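Local atomic coordinates of tumor necrosis factor ligand superfamily member 13 (Mus musculus, PDB entry 1U5X), a protein that acts as a trimeric cytokine of the tumor necrosis factor family that binds the receptors TACI and BCMA and takes part in regulating tumor cell growth. Residues 5-11 and 134-140. Residues are numbered along the deposited sequence; the frame is centred on the assembly and turned at random.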
ATOM      1  N   HIS A   5      -8.060   3.466 -17.713  1.00 29.17           N
ATOM      2  CA  HIS A   5      -8.420   2.299 -16.920  1.00 28.68           C
ATOM      3  C   HIS A   5      -9.795   2.424 -16.253  1.00 25.37           C
ATOM      4  O   HIS A   5     -10.182   3.498 -15.834  1.00 26.62           O
ATOM      5  CB  HIS A   5      -7.389   2.084 -15.799  1.00 31.80           C
ATOM      6  CG  HIS A   5      -6.028   1.717 -16.290  1.00 36.57           C
ATOM      7  ND1 HIS A   5      -5.326   0.643 -15.785  1.00 37.40           N
ATOM      8  CD2 HIS A   5      -5.235   2.274 -17.235  1.00 41.74           C
ATOM      9  CE1 HIS A   5      -4.160   0.556 -16.395  1.00 38.76           C
ATOM     10  NE2 HIS A   5      -4.083   1.527 -17.288  1.00 40.35           N
ATOM     11  N   SER A   6     -10.496   1.305 -16.105  1.00 19.85           N
ATOM     12  CA  SER A   6     -11.698   1.254 -15.277  1.00 18.20           C
ATOM     13  C   SER A   6     -11.323   1.224 -13.793  1.00 17.35           C
ATOM     14  O   SER A   6     -10.382   0.537 -13.392  1.00 15.88           O
ATOM     15  CB  SER A   6     -12.497   0.010 -15.611  1.00 17.39           C
ATOM     16  OG  SER A   6     -12.836   0.033 -16.973  1.00 19.22           O
ATOM     17  N   VAL A   7     -12.065   1.964 -12.977  1.00 16.99           N
ATOM     18  CA  VAL A   7     -11.742   2.091 -11.564  1.00 15.13           C
ATOM     19  C   VAL A   7     -12.985   2.186 -10.692  1.00 13.74           C
ATOM     20  O   VAL A   7     -14.077   2.552 -11.168  1.00 14.88           O
ATOM     21  CB  VAL A   7     -10.792   3.300 -11.255  1.00 21.16           C
ATOM     22  CG1 VAL A   7      -9.593   3.362 -12.252  1.00 22.01           C
ATOM     23  CG2 VAL A   7     -11.518   4.579 -11.257  1.00 24.35           C
ATOM     24  N   LEU A   8     -12.812   1.842  -9.418  1.00 14.20           N
ATOM     25  CA  LEU A   8     -13.892   1.960  -8.406  1.00 14.55           C
ATOM     26  C   LEU A   8     -13.273   2.222  -7.060  1.00 15.22           C
ATOM     27  O   LEU A   8     -12.460   1.463  -6.626  1.00 18.58           O
ATOM     28  CB  LEU A   8     -14.752   0.675  -8.364  1.00 19.80           C
ATOM     29  CG  LEU A   8     -15.968   0.647  -7.439  1.00 23.23           C
ATOM     30  CD1 LEU A   8     -17.003   1.643  -7.854  1.00 19.08           C
ATOM     31  CD2 LEU A   8     -16.551  -0.786  -7.397  1.00 24.09           C
ATOM     32  N   HIS A   9     -13.650   3.324  -6.405  1.00 16.73           N
ATOM     33  CA  HIS A   9     -13.183   3.639  -5.069  1.00 15.45           C
ATOM     34  C   HIS A   9     -14.437   3.766  -4.207  1.00 15.55           C
ATOM     35  O   HIS A   9     -15.344   4.530  -4.518  1.00 15.62           O
ATOM     36  CB  HIS A   9     -12.357   4.923  -5.032  1.00 16.03           C
ATOM     37  CG  HIS A   9     -11.735   5.211  -3.704  1.00 14.61           C
ATOM     38  ND1 HIS A   9     -10.534   4.647  -3.299  1.00 16.39           N
ATOM     39  CD2 HIS A   9     -12.138   6.017  -2.689  1.00 18.77           C
ATOM     40  CE1 HIS A   9     -10.217   5.134  -2.106  1.00 14.99           C
ATOM     41  NE2 HIS A   9     -11.175   5.959  -1.713  1.00 17.02           N
ATOM     42  N   LEU A  10     -14.449   2.994  -3.130  1.00 14.62           N
ATOM     43  CA  LEU A  10     -15.580   2.816  -2.239  1.00 15.04           C
ATOM     44  C   LEU A  10     -15.219   3.199  -0.813  1.00 13.34           C
ATOM     45  O   LEU A  10     -14.063   2.989  -0.365  1.00 14.59           O
ATOM     46  CB  LEU A  10     -15.954   1.340  -2.217  1.00 15.21           C
ATOM     47  CG  LEU A  10     -16.246   0.665  -3.546  1.00 17.70           C
ATOM     48  CD1 LEU A  10     -16.069  -0.843  -3.402  1.00 24.95           C
ATOM     49  CD2 LEU A  10     -17.643   0.991  -3.992  1.00 20.77           C
ATOM     50  N   VAL A  11     -16.198   3.756  -0.115  1.00 13.14           N
ATOM     51  CA  VAL A  11     -16.039   4.145   1.279  1.00 15.65           C
ATOM     52  C   VAL A  11     -17.224   3.639   2.095  1.00 12.19           C
ATOM     53  O   VAL A  11     -18.228   3.196   1.528  1.00 16.25           O
ATOM     54  CB  VAL A  11     -15.893   5.676   1.406  1.00 15.82           C
ATOM     55  CG1 VAL A  11     -14.669   6.145   0.613  1.00 21.14           C
ATOM     56  CG2 VAL A  11     -17.142   6.384   0.963  1.00 16.43           C
ATOM     57  N   PHE A 134     -11.414   2.290   3.371  1.00 14.06           N
ATOM     58  CA  PHE A 134     -11.785   2.340   1.979  1.00 14.79           C
ATOM     59  C   PHE A 134     -11.375   1.080   1.242  1.00 18.81           C
ATOM     60  O   PHE A 134     -10.623   0.251   1.754  1.00 16.24           O
ATOM     61  CB  PHE A 134     -11.246   3.632   1.333  1.00 14.61           C
ATOM     62  CG  PHE A 134      -9.770   3.845   1.494  1.00 15.00           C
ATOM     63  CD1 PHE A 134      -8.871   3.188   0.679  1.00 14.79           C
ATOM     64  CD2 PHE A 134      -9.288   4.762   2.423  1.00 15.17           C
ATOM     65  CE1 PHE A 134      -7.502   3.400   0.815  1.00 17.25           C
ATOM     66  CE2 PHE A 134      -7.928   4.961   2.544  1.00 14.33           C
ATOM     67  CZ  PHE A 134      -7.060   4.322   1.743  1.00 17.14           C
ATOM     68  N   LEU A 135     -11.923   0.935   0.047  1.00 16.49           N
ATOM     69  CA  LEU A 135     -11.744  -0.252  -0.764  1.00 17.27           C
ATOM     70  C   LEU A 135     -11.745   0.177  -2.213  1.00 15.50           C
ATOM     71  O   LEU A 135     -12.618   0.929  -2.650  1.00 17.72           O
ATOM     72  CB  LEU A 135     -12.903  -1.232  -0.538  1.00 14.95           C
ATOM     73  CG  LEU A 135     -12.870  -2.517  -1.406  1.00 18.45           C
ATOM     74  CD1 LEU A 135     -11.683  -3.394  -1.066  1.00 19.90           C
ATOM     75  CD2 LEU A 135     -14.195  -3.293  -1.208  1.00 15.46           C
ATOM     76  N   GLY A 136     -10.767  -0.280  -2.979  1.00 15.99           N
ATOM     77  CA  GLY A 136     -10.781   0.079  -4.376  1.00 15.02           C
ATOM     78  C   GLY A 136     -10.162  -0.891  -5.352  1.00 17.97           C
ATOM     79  O   GLY A 136      -9.481  -1.839  -4.983  1.00 17.44           O
ATOM     80  N   PHE A 137     -10.444  -0.624  -6.629  1.00 16.47           N
ATOM     81  CA  PHE A 137     -10.126  -1.488  -7.765  1.00 16.08           C
ATOM     82  C   PHE A 137      -9.613  -0.686  -8.950  1.00 17.93           C
ATOM     83  O   PHE A 137     -10.188   0.349  -9.284  1.00 16.30           O
ATOM     84  CB  PHE A 137     -11.397  -2.217  -8.287  1.00 19.09           C
ATOM     85  CG  PHE A 137     -12.096  -3.106  -7.266  1.00 16.62           C
ATOM     86  CD1 PHE A 137     -12.834  -2.556  -6.237  1.00 16.26           C
ATOM     87  CD2 PHE A 137     -12.031  -4.485  -7.360  1.00 16.28           C
ATOM     88  CE1 PHE A 137     -13.453  -3.356  -5.326  1.00 14.89           C
ATOM     89  CE2 PHE A 137     -12.676  -5.284  -6.449  1.00 19.12           C
ATOM     90  CZ  PHE A 137     -13.366  -4.721  -5.420  1.00 17.46           C
ATOM     91  N   VAL A 138      -8.607  -1.200  -9.663  1.00 14.78           N
ATOM     92  CA  VAL A 138      -8.201  -0.661 -10.942  1.00 12.33           C
ATOM     93  C   VAL A 138      -7.968  -1.822 -11.903  1.00 16.80           C
ATOM     94  O   VAL A 138      -7.089  -2.673 -11.675  1.00 14.84           O
ATOM     95  CB  VAL A 138      -6.857   0.091 -10.860  1.00 16.26           C
ATOM     96  CG1 VAL A 138      -6.456   0.648 -12.253  1.00 15.31           C
ATOM     97  CG2 VAL A 138      -6.928   1.197  -9.796  1.00 18.94           C
ATOM     98  N   LYS A 139      -8.732  -1.847 -12.980  1.00 14.06           N
ATOM     99  CA  LYS A 139      -8.509  -2.828 -14.010  1.00 13.55           C
ATOM    100  C   LYS A 139      -7.230  -2.508 -14.753  1.00 17.09           C
ATOM    101  O   LYS A 139      -7.003  -1.355 -15.197  1.00 16.84           O
ATOM    102  CB  LYS A 139      -9.695  -2.910 -14.960  1.00 12.43           C
ATOM    103  CG  LYS A 139      -9.627  -4.116 -15.881  1.00 13.27           C
ATOM    104  CD  LYS A 139     -10.903  -4.225 -16.686  1.00 19.63           C
ATOM    105  CE  LYS A 139     -10.675  -4.857 -18.053  1.00 27.55           C
ATOM    106  NZ  LYS A 139     -10.802  -6.315 -18.031  1.00 31.41           N
ATOM    107  N   LEU A 140      -6.375  -3.534 -14.862  1.00 15.48           N
ATOM    108  CA  LEU A 140      -5.046  -3.407 -15.451  1.00 17.01           C
ATOM    109  C   LEU A 140      -4.962  -3.999 -16.848  1.00 20.19           C
ATOM    110  O   LEU A 140      -5.868  -4.708 -17.294  1.00 15.24           O
ATOM    111  CB  LEU A 140      -4.012  -4.065 -14.523  1.00 15.66           C
ATOM    112  CG  LEU A 140      -3.887  -3.448 -13.138  1.00 18.50           C
ATOM    113  CD1 LEU A 140      -2.843  -4.195 -12.276  1.00 18.72           C
ATOM    114  CD2 LEU A 140      -3.588  -1.954 -13.175  1.00 20.93           C
ATOM    115  OXT LEU A 140      -3.976  -3.762 -17.563  1.00 20.95           O
TER
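Leu-8 and Leu-10 pair with Phe-137 and Leu-135 as the hydrogen-bonded pairs of a ladder whose strand axes, 4.6 Å apart, run almost exactly antiparallel. Each pair exchanges two backbone bonds, among them Leu-10 N to Leu-135 O at 2.8 Å; Val-7 with Val-138 and His-9 with Gly-136 form the non-hydrogen-bonded pairs between and beside them. Lys-139 N to Ser-6 O continues the ladder, and beyond it the imidazole of His-5 takes over: ND1 lies 2.7 Å from Lys-139 O, but an N-H...O angle of 128° makes this bond weak.

On the face of the leucines, Leu-10 and Leu-135 project in parallel, with Leu-10 CD1 3.8 Å from Leu-135 CD2. The same CD1 reaches the ring edge of Phe-137, 4.1 Å from its CE1. On the other face, where Gly-136 has no side chain, the His-9 ring leans towards Phe-134: with CG anti to the backbone N (chi1 -174°), CE1 lies 3.7 Å from Phe-134 CD1. The two rings meet obliquely, their planes at 35°. His-9 ND1 is satisfied by the hydroxyl of Tyr-56. Farther along, Val-7 CG1 touches Val-138 CG1 at 4.1 Å.

This pairing of the first and last strands belongs to the jelly-roll of the TNF homology domain. Leu-38, Ala-40 and Val-45 pack against the leucine face inside the sandwich, whereas the His-9 face enters the trimer interface, against Val-106 and Phe-107 of the second subunit, and the Leu-140 carboxylate at the C-terminus makes a salt bridge to Arg-34 of the third subunit. Strand 24-34 flanks 7-16 and strand 51-61 flanks 134-139, placing the pair in the middle of a sheet.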